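Putative outer membrane protein (LpxR) (Salmonella typhimurium, PDB 3FID) modifies lipopolysaccharide in the bacterial outer membrane, acting as a lipid A deacylase. Local coordinates at residues Ala21-Pro26 with Tyr255-Thr260; Phe268-Asn273 with Ser286-Asp291; Thr192-Asn197 with Ile216-Ala221; Ala28-Tyr33 with Ser61-Asn66. All coordinates share one frame; numbering follows the deposited sequence.

How the contacts relate
The four contacts illustrate how a membrane beta-barrel is fitted out inside, outside and at one end. Contact 1 sets helix 16-23 against the detergent-lined wall, and contact 2, its centre about 9 Å from that of contact 1, pairs the next two strands of that wall. Contact 3, about 17 Å from contact 1 between centres, packs a short helix and turn against the inward side of strand 215-228. Contact 4 ties two loops together some 31 Å from contact 3, again between centres. Contacts 1 and 4 share a zinc ion, held by His25 and Asp29. A different zinc site, formed by Asp10 and Thr34, lies near contact 2, the side chain of Tyr287 about 8 Å from its metal.

Contact 1: residues Ala21-Pro26 with Tyr255-Thr260; sequences ALYGHP and YRVGAT. With ZN (zinc ion), chain F; CXE (pentaethylene glycol monodecyl ether), chain L; CXE (pentaethylene glycol monodecyl ether), chain J.
Leu22 and Tyr23 lay the end of helix 16-23 against Tyr255 and Val257 of strand 251-263, an apolar contact on the detergent-covered side of the barrel wall. Leu22, its CG swung opposite the main-chain nitrogen (chi1 -176°), meets Val257 tip to tip, with Leu22 CD2 3.8 Å from Val257 CB. Leu22 CG also sits over the centre of the neighbouring Tyr23 ring. Tyr23 slants across the base of Tyr255, bringing Tyr23 CE1 within 3.7 Å of Tyr255 CB. The ring of Tyr255 then turns off toward the bound pentaethylene glycol monodecyl ether of chain L. That detergent covers one face of the Tyr255 ring, places C12 3.7 Å from Tyr23 CD1, and runs its tail past Val257, whose CG2 is 3.9 Å from C8. The other branch, Val257 CG1, approaches C1 of the chain J detergent at 3.8 Å. Gly24 ends the helix with a positive phi of 91°, and just beyond it His25 ND1 binds a zinc ion at 2.1 Å. Arg256, between the two outward residues, points the other way and pairs with Glu254. The hydroxyl of Tyr23, at the middle of the contact, is hydrogen-bonded to the main-chain oxygen of Leu272 on the next strand; the phenol can therefore lie among side-chain and detergent carbons while its polar end is engaged by the barrel backbone.

Contact 2: residues Phe268-Asn273 with Ser286-Asp291; sequences FSLSLN and SYINGD
Asn273 loses more surface to this pairing than any other residue, lying across Tyr287 and bonding to Asn289. With chi1 at -49° its amide stays beside the backbone nitrogen, and Asn273 CB rests over one face of the Tyr287 ring, 3.8 Å from the ring centroid, in a CH-pi contact. From there Asn273 ND2 donates to Asn289 OD1 at 2.8 Å, in the plane of its own amide though bent at the hydrogen (147°); the two amides are only 20° from coplanar. The other end of the Asn273 amide accepts on a lone pair from Ser271, whose OG is 2.6 Å from Asn273 OD1, so both ends of the group are engaged and its flip is fixed. Asp291 extends this row of hydrogen bonds: Asn289 ND2 reaches the syn lone pair of Asp291 OD1 at 3.0 Å, and that oxygen also bonds to Ser6. Ser269 is its antiparallel partner, with Ser269 CB 3.4 Å from Asp291 OD2 and its hydroxyl hydrogen-bonded to Thr260. Beneath these side chains, paired backbone hydrogen bonds join Ser269 with Asp291, Ser271 with Asn289 and Asn273 with Tyr287, the regular antiparallel pattern of a beta hairpin in a membrane barrel. On the apolar face, Leu272 CD2 lies 3.5 Å from Ile288 CG2. Strand 251-263 continues the wall beyond 268-273, and strand 2-9 beyond 286-291; Leu19 of helix 16-23 covers Leu272 and Ile288, while Arg256 reaches the polar face and bonds to Asn289.

Contact 3: residues Thr192-Asn197 with Ile216-Ala221; sequences TFNSDN and IYKVFA. With CXE (pentaethylene glycol monodecyl ether), chain K.
Lys218 reaches from the barrel wall into the turn that follows helix 191-194, a segment folded against the inward side of this membrane beta-barrel. Its side chain is fully extended, CG pointing opposite the backbone nitrogen (chi1 175°), which carries the ammonium past Phe193 into a group of oxygens. There Lys218 NZ donates to Phe193 O at 2.9 Å and to Asn197 OD1 at 2.8 Å, the second from above the amide plane (42° out of it). A weak third bond runs from Lys218 NZ to Asn194 O at 3.4 Å. The methylene chain meanwhile crosses one face of the Phe193 ring: Lys218 CD stands 3.8 Å from its centroid and only 8° off the normal, and NZ, at 4.8 Å from the same point, adds a cation-pi component. Ile216 braces the ring from another direction, its CD1 3.6 Å from Phe193 CD2. Further out, the turn holds these acceptors in place. Asp196 N bonds to Phe193 O from the face opposite Lys218 NZ, and Asn197 ND2 donates to Asn194 O at 3.0 Å, setting the orientation of the amide that receives the lysine. Asp196, centre of an inverse gamma turn, makes a salt bridge with Arg204; its carboxylate does not contact the lysine, whose NZ is gripped by carbonyl and amide oxygens instead. On the outer side of the strand, Val219 CG1 packs 3.6 Å from C4 of the chain K detergent.

Contact 4: residues Ala28-Tyr33 with Ser61-Asn66; sequences ADRGDY and SPSGAN. With ZN (zinc ion), chain F.
Arg30 curls over Ser63, so that one serine hydroxyl lies beneath much of the arginine's length. At the root Arg30 CB is 3.7 Å from Ser63 OG, and Arg30 CG follows at 4.1 Å. The chain then bends at chi3 (58°), which brings the guanidinium back over the serine. Arg30 NE makes a salt bridge to the syn lone pair of Asp32 OD1 at 2.7 Å, while CZ and its nitrogens spread above Ser63: the OG stands 3.1 Å off the guanidinium plane, toward its rim, too far over the face for a hydrogen bond. NH1 adds weak bonds to the Asp32 carboxylate and a long, weak ion pair with Asp76, and Arg30 NH2 ends 3.8 Å from Ser63 CB. Two loops of the beta-barrel meet here, the link from helix 25-29 into strand 33-44 and the long connection after strand 49-60, running roughly antiparallel. The hydroxyl under the arginine is itself an acceptor, taking the N-H of Gly31 at 2.9 Å (Gly31 N to Ser63 OG) along a fairly straight path of 161°. Ser61 N donates to Asp32 O at 2.9 Å, coming from 38° above the carbonyl plane, and Arg77 takes the other carboxylate oxygen of Asp32. A water spans Asp29 O and Gly64 N at the far end, where Asp29 OD2 binds the zinc ion at 1.9 Å, with His25 as the second protein ligand.

Contact 1: residues Ala21-Pro26 with Tyr255-Thr260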
# COMPACT_ATOMS: atom_id res chain seq x y z
N ALA A 21 -5.88 16.50 9.52
CA ALA A 21 -5.42 16.86 10.86
C ALA A 21 -4.13 16.09 11.19
O ALA A 21 -3.19 16.62 11.81
CB ALA A 21 -6.48 16.57 11.89
N LEU A 22 -4.08 14.84 10.74
CA LEU A 22 -2.95 13.99 11.05
C LEU A 22 -1.66 14.37 10.28
O LEU A 22 -0.58 14.43 10.86
CB LEU A 22 -3.33 12.52 10.86
CG LEU A 22 -2.32 11.41 11.22
CD1 LEU A 22 -1.78 11.53 12.65
CD2 LEU A 22 -2.98 10.03 10.95
N TYR A 23 -1.78 14.64 8.98
CA TYR A 23 -0.60 14.79 8.13
C TYR A 23 -0.46 16.19 7.52
O TYR A 23 0.50 16.48 6.81
CB TYR A 23 -0.60 13.71 7.01
CG TYR A 23 -0.51 12.28 7.49
CD1 TYR A 23 0.54 11.87 8.32
CD2 TYR A 23 -1.46 11.34 7.11
CE1 TYR A 23 0.63 10.54 8.76
CE2 TYR A 23 -1.37 10.01 7.55
CZ TYR A 23 -0.32 9.62 8.38
OH TYR A 23 -0.26 8.28 8.81
N GLY A 24 -1.44 17.06 7.77
CA GLY A 24 -1.38 18.42 7.23
C GLY A 24 -2.05 18.54 5.88
O GLY A 24 -2.18 17.55 5.12
N HIS A 25 -2.50 19.75 5.55
CA HIS A 25 -3.31 19.87 4.35
C HIS A 25 -2.52 19.81 3.02
O HIS A 25 -3.05 19.32 2.03
CB HIS A 25 -4.25 21.11 4.40
CG HIS A 25 -5.37 21.04 3.40
ND1 HIS A 25 -5.24 21.48 2.10
CD2 HIS A 25 -6.62 20.54 3.51
CE1 HIS A 25 -6.37 21.26 1.45
NE2 HIS A 25 -7.23 20.69 2.28
N PRO A 26 -1.26 20.31 2.99
CA PRO A 26 -0.49 20.19 1.74
C PRO A 26 -0.34 18.77 1.19
O PRO A 26 -0.35 18.56 -0.03
CB PRO A 26 0.89 20.75 2.14
CG PRO A 26 0.56 21.81 3.18
CD PRO A 26 -0.53 21.14 3.99
N TYR A 255 4.25 6.55 6.72
CA TYR A 255 3.55 6.56 8.01
C TYR A 255 2.19 5.92 7.84
O TYR A 255 1.51 6.14 6.83
CB TYR A 255 3.34 8.01 8.46
CG TYR A 255 4.62 8.71 8.80
CD1 TYR A 255 5.05 8.77 10.12
CD2 TYR A 255 5.42 9.31 7.80
CE1 TYR A 255 6.22 9.42 10.47
CE2 TYR A 255 6.60 9.96 8.14
CZ TYR A 255 7.00 9.99 9.48
OH TYR A 255 8.18 10.61 9.87
N ARG A 256 1.76 5.12 8.82
CA ARG A 256 0.46 4.45 8.75
C ARG A 256 -0.14 4.50 10.15
O ARG A 256 0.52 4.12 11.12
CB ARG A 256 0.57 2.97 8.33
CG ARG A 256 1.29 2.71 7.01
CD ARG A 256 1.01 1.28 6.47
NE ARG A 256 0.97 1.42 5.01
CZ ARG A 256 -0.09 1.29 4.19
NH1 ARG A 256 0.10 1.49 2.91
NH2 ARG A 256 -1.32 0.94 4.62
N VAL A 257 -1.37 5.00 10.25
CA VAL A 257 -2.11 5.02 11.48
C VAL A 257 -3.47 4.43 11.16
O VAL A 257 -4.15 4.88 10.20
CB VAL A 257 -2.25 6.49 11.99
CG1 VAL A 257 -3.25 6.58 13.14
CG2 VAL A 257 -0.85 7.09 12.34
N GLY A 258 -3.92 3.45 11.94
CA GLY A 258 -5.20 2.85 11.61
C GLY A 258 -5.79 1.94 12.65
O GLY A 258 -5.28 1.83 13.76
N ALA A 259 -6.88 1.27 12.27
CA ALA A 259 -7.63 0.39 13.18
C ALA A 259 -8.43 -0.65 12.41
O ALA A 259 -8.79 -0.45 11.23
CB ALA A 259 -8.59 1.22 14.06
N THR A 260 -8.71 -1.75 13.11
CA THR A 260 -9.66 -2.77 12.67
C THR A 260 -10.69 -3.03 13.78
O THR A 260 -10.33 -3.12 14.96
CB THR A 260 -8.95 -4.06 12.37
OG1 THR A 260 -8.05 -3.84 11.28
CG2 THR A 260 -9.96 -5.24 12.02
ZN ZN F . -3.89 22.65 1.02
C1 CXE L . 8.92 4.26 16.93
C2 CXE L . 7.50 3.74 17.09
C3 CXE L . 6.70 3.99 15.83
C4 CXE L . 5.59 5.02 16.01
C5 CXE L . 5.64 6.05 14.88
C6 CXE L . 4.27 6.29 14.26
C7 CXE L . 4.16 7.70 13.74
C8 CXE L . 2.82 7.97 13.11
C9 CXE L . 2.38 9.39 13.39
C10 CXE L . 2.23 10.23 12.12
O11 CXE L . 2.53 11.59 12.45
C12 CXE L . 2.51 12.50 11.35
C13 CXE L . 3.79 12.44 10.51
O14 CXE L . 4.86 13.09 11.20
C15 CXE L . 6.01 13.29 10.36
C1 CXE J . -6.58 5.27 14.30
C2 CXE J . -7.73 5.49 13.34
C3 CXE J . -8.53 6.71 13.78
C4 CXE J . -9.56 7.09 12.74
C5 CXE J . -10.42 8.24 13.25
C6 CXE J . -11.39 8.68 12.16
C7 CXE J . -12.56 9.49 12.72
C8 CXE J . -13.69 9.49 11.70
C9 CXE J . -14.52 10.76 11.79
C10 CXE J . -15.68 10.69 10.80
O11 CXE J . -16.69 11.58 11.26
C12 CXE J . -17.86 11.56 10.44
C13 CXE J . -18.70 12.77 10.83

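Contact 2: residues Phe268-Asn273 with Ser286-Asp291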
# COMPACT_ATOMS: atom_id res chain seq x y z
N PHE A 268 -13.81 -4.63 9.61
CA PHE A 268 -13.65 -3.40 8.86
C PHE A 268 -12.36 -2.76 9.33
O PHE A 268 -12.06 -2.77 10.53
CB PHE A 268 -14.84 -2.47 9.09
CG PHE A 268 -16.15 -3.08 8.65
CD1 PHE A 268 -16.99 -3.68 9.59
CD2 PHE A 268 -16.51 -3.10 7.31
CE1 PHE A 268 -18.21 -4.27 9.19
CE2 PHE A 268 -17.72 -3.70 6.90
CZ PHE A 268 -18.56 -4.27 7.83
N SER A 269 -11.58 -2.24 8.38
CA SER A 269 -10.31 -1.58 8.67
C SER A 269 -10.20 -0.24 7.96
O SER A 269 -10.68 -0.10 6.85
CB SER A 269 -9.15 -2.45 8.23
OG SER A 269 -9.13 -3.67 8.92
N LEU A 270 -9.52 0.72 8.60
CA LEU A 270 -9.17 1.98 7.96
C LEU A 270 -7.71 2.28 8.29
O LEU A 270 -7.29 2.10 9.43
CB LEU A 270 -10.12 3.09 8.47
CG LEU A 270 -10.12 4.59 8.14
CD1 LEU A 270 -9.43 5.41 9.19
CD2 LEU A 270 -9.63 4.92 6.74
N SER A 271 -6.93 2.68 7.28
CA SER A 271 -5.54 3.10 7.50
C SER A 271 -5.35 4.49 6.88
O SER A 271 -5.77 4.73 5.75
CB SER A 271 -4.57 2.06 6.90
OG SER A 271 -3.22 2.37 7.27
N LEU A 272 -4.80 5.41 7.68
CA LEU A 272 -4.48 6.77 7.26
C LEU A 272 -3.00 6.85 6.99
O LEU A 272 -2.18 6.70 7.93
CB LEU A 272 -4.85 7.75 8.40
CG LEU A 272 -6.30 7.71 8.95
CD1 LEU A 272 -6.49 8.75 10.11
CD2 LEU A 272 -7.32 7.96 7.91
N ASN A 273 -2.63 7.13 5.75
CA ASN A 273 -1.26 6.92 5.31
C ASN A 273 -0.60 8.16 4.75
O ASN A 273 -1.28 8.98 4.18
CB ASN A 273 -1.23 5.79 4.28
CG ASN A 273 -2.00 4.57 4.74
OD1 ASN A 273 -1.83 4.12 5.87
ND2 ASN A 273 -2.88 4.06 3.87
N SER A 286 -0.72 12.16 1.08
CA SER A 286 -1.54 11.34 2.01
C SER A 286 -2.71 10.66 1.29
O SER A 286 -3.27 11.17 0.30
CB SER A 286 -2.07 12.20 3.17
OG SER A 286 -2.87 13.27 2.67
N TYR A 287 -3.10 9.51 1.82
CA TYR A 287 -4.21 8.77 1.27
C TYR A 287 -4.73 7.82 2.34
O TYR A 287 -4.11 7.65 3.41
CB TYR A 287 -3.77 7.97 0.02
CG TYR A 287 -2.71 6.90 0.27
CD1 TYR A 287 -1.36 7.21 0.31
CD2 TYR A 287 -3.08 5.58 0.46
CE1 TYR A 287 -0.39 6.20 0.53
CE2 TYR A 287 -2.14 4.57 0.70
CZ TYR A 287 -0.82 4.88 0.73
OH TYR A 287 0.03 3.84 0.95
N ILE A 288 -5.87 7.19 2.05
CA ILE A 288 -6.39 6.17 2.96
C ILE A 288 -6.56 4.86 2.23
O ILE A 288 -6.60 4.81 1.01
CB ILE A 288 -7.75 6.55 3.56
CG1 ILE A 288 -8.82 6.68 2.47
CG2 ILE A 288 -7.62 7.83 4.41
CD1 ILE A 288 -10.25 6.63 2.98
N ASN A 289 -6.64 3.79 3.01
CA ASN A 289 -7.25 2.57 2.50
C ASN A 289 -8.34 2.12 3.48
O ASN A 289 -8.21 2.33 4.70
CB ASN A 289 -6.21 1.49 2.11
CG ASN A 289 -5.32 1.03 3.27
OD1 ASN A 289 -4.28 1.64 3.56
ND2 ASN A 289 -5.70 -0.08 3.91
N GLY A 290 -9.43 1.58 2.93
CA GLY A 290 -10.51 1.00 3.72
C GLY A 290 -10.69 -0.43 3.27
O GLY A 290 -10.68 -0.72 2.05
N ASP A 291 -10.80 -1.34 4.23
CA ASP A 291 -10.83 -2.76 3.90
C ASP A 291 -12.02 -3.47 4.55
O ASP A 291 -12.44 -3.14 5.67
CB ASP A 291 -9.54 -3.51 4.30
CG ASP A 291 -8.27 -2.62 4.29
OD1 ASP A 291 -8.00 -1.89 3.33
OD2 ASP A 291 -7.50 -2.72 5.26
O HOH W 1 -10.70 -5.41 7.43

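Contact 3: residues Thr192-Asn197 with Ile216-Ala221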
# COMPACT_ATOMS: atom_id res chain seq x y z
N THR A 192 -1.53 -12.40 17.77
CA THR A 192 -1.07 -12.76 16.41
C THR A 192 -1.38 -11.60 15.44
O THR A 192 -0.52 -11.17 14.67
CB THR A 192 -1.74 -14.06 15.91
OG1 THR A 192 -1.42 -15.15 16.80
CG2 THR A 192 -1.23 -14.42 14.49
N PHE A 193 -2.63 -11.12 15.50
CA PHE A 193 -3.09 -10.02 14.65
C PHE A 193 -2.28 -8.75 14.91
O PHE A 193 -1.88 -8.05 13.98
CB PHE A 193 -4.60 -9.80 14.85
CG PHE A 193 -5.22 -8.72 13.92
CD1 PHE A 193 -4.78 -8.54 12.60
CD2 PHE A 193 -6.29 -7.93 14.38
CE1 PHE A 193 -5.37 -7.56 11.76
CE2 PHE A 193 -6.88 -6.98 13.55
CZ PHE A 193 -6.41 -6.78 12.25
N ASN A 194 -2.00 -8.48 16.19
CA ASN A 194 -1.22 -7.28 16.51
C ASN A 194 0.13 -7.18 15.81
O ASN A 194 0.55 -6.07 15.45
CB ASN A 194 -1.02 -7.13 18.02
CG ASN A 194 -2.21 -6.49 18.70
OD1 ASN A 194 -3.20 -6.12 18.06
ND2 ASN A 194 -2.11 -6.35 20.03
N SER A 195 0.82 -8.32 15.63
CA SER A 195 2.15 -8.32 14.98
C SER A 195 2.07 -8.39 13.45
O SER A 195 3.10 -8.33 12.79
CB SER A 195 3.06 -9.46 15.50
OG SER A 195 2.64 -10.71 14.99
N ASP A 196 0.86 -8.49 12.90
CA ASP A 196 0.68 -8.73 11.47
C ASP A 196 0.67 -7.35 10.80
O ASP A 196 -0.40 -6.79 10.53
CB ASP A 196 -0.64 -9.49 11.22
CG ASP A 196 -0.75 -10.02 9.80
OD1 ASP A 196 0.30 -10.22 9.14
OD2 ASP A 196 -1.90 -10.25 9.36
N ASN A 197 1.85 -6.77 10.57
CA ASN A 197 1.92 -5.39 10.07
C ASN A 197 2.70 -5.31 8.74
O ASN A 197 3.16 -6.34 8.23
CB ASN A 197 2.58 -4.46 11.11
CG ASN A 197 1.88 -4.49 12.45
OD1 ASN A 197 0.72 -4.09 12.58
ND2 ASN A 197 2.58 -4.98 13.46
N ILE A 216 -12.90 -8.83 17.39
CA ILE A 216 -11.53 -8.56 17.06
C ILE A 216 -11.37 -7.06 16.96
O ILE A 216 -12.26 -6.34 16.42
CB ILE A 216 -11.11 -9.30 15.77
CG1 ILE A 216 -9.58 -9.30 15.62
CG2 ILE A 216 -11.83 -8.71 14.53
CD1 ILE A 216 -9.08 -10.27 14.57
N TYR A 217 -10.29 -6.55 17.54
CA TYR A 217 -9.95 -5.14 17.37
C TYR A 217 -8.45 -4.86 17.47
O TYR A 217 -7.71 -5.60 18.11
CB TYR A 217 -10.73 -4.22 18.32
CG TYR A 217 -10.33 -4.35 19.76
CD1 TYR A 217 -11.03 -5.23 20.63
CD2 TYR A 217 -9.26 -3.60 20.27
CE1 TYR A 217 -10.65 -5.36 21.96
CE2 TYR A 217 -8.89 -3.72 21.60
CZ TYR A 217 -9.57 -4.59 22.43
OH TYR A 217 -9.16 -4.68 23.74
N LYS A 218 -8.02 -3.79 16.81
CA LYS A 218 -6.60 -3.46 16.74
C LYS A 218 -6.49 -1.98 16.40
O LYS A 218 -7.27 -1.49 15.58
CB LYS A 218 -5.92 -4.31 15.66
CG LYS A 218 -4.43 -3.96 15.40
CD LYS A 218 -3.77 -4.89 14.38
CE LYS A 218 -2.34 -4.39 14.06
NZ LYS A 218 -1.72 -5.29 13.01
N VAL A 219 -5.58 -1.27 17.07
CA VAL A 219 -5.27 0.11 16.73
C VAL A 219 -3.76 0.20 16.63
O VAL A 219 -3.06 -0.41 17.43
CB VAL A 219 -5.78 1.12 17.79
CG1 VAL A 219 -5.52 2.52 17.32
CG2 VAL A 219 -7.31 0.93 18.06
N PHE A 220 -3.24 0.91 15.63
CA PHE A 220 -1.80 0.86 15.39
C PHE A 220 -1.29 2.15 14.79
O PHE A 220 -2.06 2.93 14.19
CB PHE A 220 -1.41 -0.32 14.46
CG PHE A 220 -1.92 -0.15 13.06
CD1 PHE A 220 -3.21 -0.56 12.73
CD2 PHE A 220 -1.15 0.51 12.11
CE1 PHE A 220 -3.73 -0.35 11.44
CE2 PHE A 220 -1.66 0.72 10.82
CZ PHE A 220 -2.96 0.30 10.49
N ALA A 221 0.00 2.36 14.96
CA ALA A 221 0.72 3.49 14.37
C ALA A 221 2.14 3.01 14.07
O ALA A 221 2.75 2.33 14.90
CB ALA A 221 0.71 4.66 15.36
C1 CXE K . -1.05 2.17 20.09
C2 CXE K . -1.27 2.70 18.69
C3 CXE K . -1.48 4.22 18.67
C4 CXE K . -2.95 4.60 18.86
C5 CXE K . -3.23 6.09 18.74
C6 CXE K . -4.56 6.30 18.01
C7 CXE K . -5.36 7.52 18.48
C8 CXE K . -6.62 7.67 17.63
C9 CXE K . -7.38 8.96 17.89
C10 CXE K . -8.67 9.00 17.07
O11 CXE K . -9.50 10.09 17.49
C12 CXE K . -10.59 10.31 16.58
C13 CXE K . -11.14 11.73 16.74
O14 CXE K . -12.18 11.96 15.78
C15 CXE K . -12.17 13.29 15.24
C16 CXE K . -11.11 13.40 14.14
O17 CXE K . -11.25 14.62 13.41
C18 CXE K . -10.12 15.48 13.56
C19 CXE K . -10.49 16.89 13.10
O20 CXE K . -11.86 16.91 12.72
O HOH W 2 -5.57 -7.62 17.96

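Contact 4: residues Ala28-Tyr33 with Ser61-Asn66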
# COMPACT_ATOMS: atom_id res chain seq x y z
N ALA A 28 -2.56 16.48 1.28
CA ALA A 28 -3.85 16.16 0.66
C ALA A 28 -4.03 16.87 -0.67
O ALA A 28 -4.87 16.49 -1.46
CB ALA A 28 -5.00 16.53 1.60
N ASP A 29 -3.22 17.91 -0.91
CA ASP A 29 -3.27 18.66 -2.14
C ASP A 29 -2.55 17.90 -3.25
O ASP A 29 -2.76 18.18 -4.41
CB ASP A 29 -2.61 20.03 -1.96
CG ASP A 29 -3.42 20.95 -1.05
OD1 ASP A 29 -4.66 20.89 -1.09
OD2 ASP A 29 -2.85 21.73 -0.25
N ARG A 30 -1.69 16.95 -2.88
CA ARG A 30 -1.02 16.13 -3.88
C ARG A 30 -1.91 14.98 -4.33
O ARG A 30 -2.95 14.71 -3.72
CB ARG A 30 0.31 15.60 -3.35
CG ARG A 30 1.33 16.74 -3.31
CD ARG A 30 2.71 16.30 -3.43
NE ARG A 30 3.03 15.54 -4.64
CZ ARG A 30 3.45 16.05 -5.79
NH1 ARG A 30 3.73 15.23 -6.79
NH2 ARG A 30 3.59 17.35 -5.97
N GLY A 31 -1.52 14.32 -5.41
CA GLY A 31 -2.34 13.25 -5.91
C GLY A 31 -1.57 12.05 -6.38
O GLY A 31 -2.13 11.28 -7.14
N ASP A 32 -0.33 11.87 -5.91
CA ASP A 32 0.59 10.85 -6.44
C ASP A 32 -0.01 9.45 -6.58
O ASP A 32 0.18 8.81 -7.61
CB ASP A 32 1.86 10.73 -5.59
CG ASP A 32 2.69 11.98 -5.56
OD1 ASP A 32 2.19 13.06 -5.16
OD2 ASP A 32 3.89 11.86 -5.88
N TYR A 33 -0.65 8.96 -5.52
CA TYR A 33 -1.27 7.63 -5.54
C TYR A 33 -2.76 7.87 -5.55
O TYR A 33 -3.36 8.28 -4.56
CB TYR A 33 -0.84 6.84 -4.31
CG TYR A 33 -1.43 5.47 -4.13
CD1 TYR A 33 -1.65 4.95 -2.85
CD2 TYR A 33 -1.73 4.66 -5.23
CE1 TYR A 33 -2.18 3.64 -2.66
CE2 TYR A 33 -2.25 3.35 -5.05
CZ TYR A 33 -2.47 2.86 -3.78
OH TYR A 33 -2.99 1.57 -3.63
N SER A 61 -0.44 9.22 -10.43
CA SER A 61 -0.98 10.43 -11.12
C SER A 61 -0.06 11.64 -10.88
O SER A 61 0.57 11.73 -9.81
CB SER A 61 -2.39 10.73 -10.59
OG SER A 61 -2.95 11.90 -11.23
N PRO A 62 0.01 12.58 -11.87
CA PRO A 62 0.56 13.92 -11.58
C PRO A 62 -0.35 14.63 -10.56
O PRO A 62 -1.48 14.18 -10.32
CB PRO A 62 0.48 14.68 -12.93
CG PRO A 62 -0.09 13.76 -13.92
CD PRO A 62 -0.43 12.43 -13.26
N SER A 63 0.11 15.74 -10.01
CA SER A 63 -0.62 16.42 -8.94
C SER A 63 -1.15 17.76 -9.42
O SER A 63 -0.59 18.35 -10.36
CB SER A 63 0.28 16.60 -7.71
OG SER A 63 0.55 15.35 -7.08
N GLY A 64 -2.21 18.22 -8.77
CA GLY A 64 -2.78 19.54 -9.02
C GLY A 64 -3.16 19.84 -10.47
O GLY A 64 -3.87 19.07 -11.12
N ALA A 65 -2.66 20.97 -10.96
CA ALA A 65 -3.02 21.43 -12.30
C ALA A 65 -2.39 20.55 -13.39
O ALA A 65 -2.91 20.49 -14.50
CB ALA A 65 -2.64 22.90 -12.47
N ASN A 66 -1.29 19.84 -13.06
CA ASN A 66 -0.67 18.94 -14.03
C ASN A 66 -1.61 17.82 -14.50
O ASN A 66 -1.42 17.29 -15.59
CB ASN A 66 0.67 18.37 -13.53
CG ASN A 66 1.73 19.43 -13.35
OD1 ASN A 66 1.71 20.46 -14.02
ND2 ASN A 66 2.68 19.18 -12.48
ZN ZN F . -3.89 22.65 1.02
O HOH W 3 -3.44 16.82 -6.69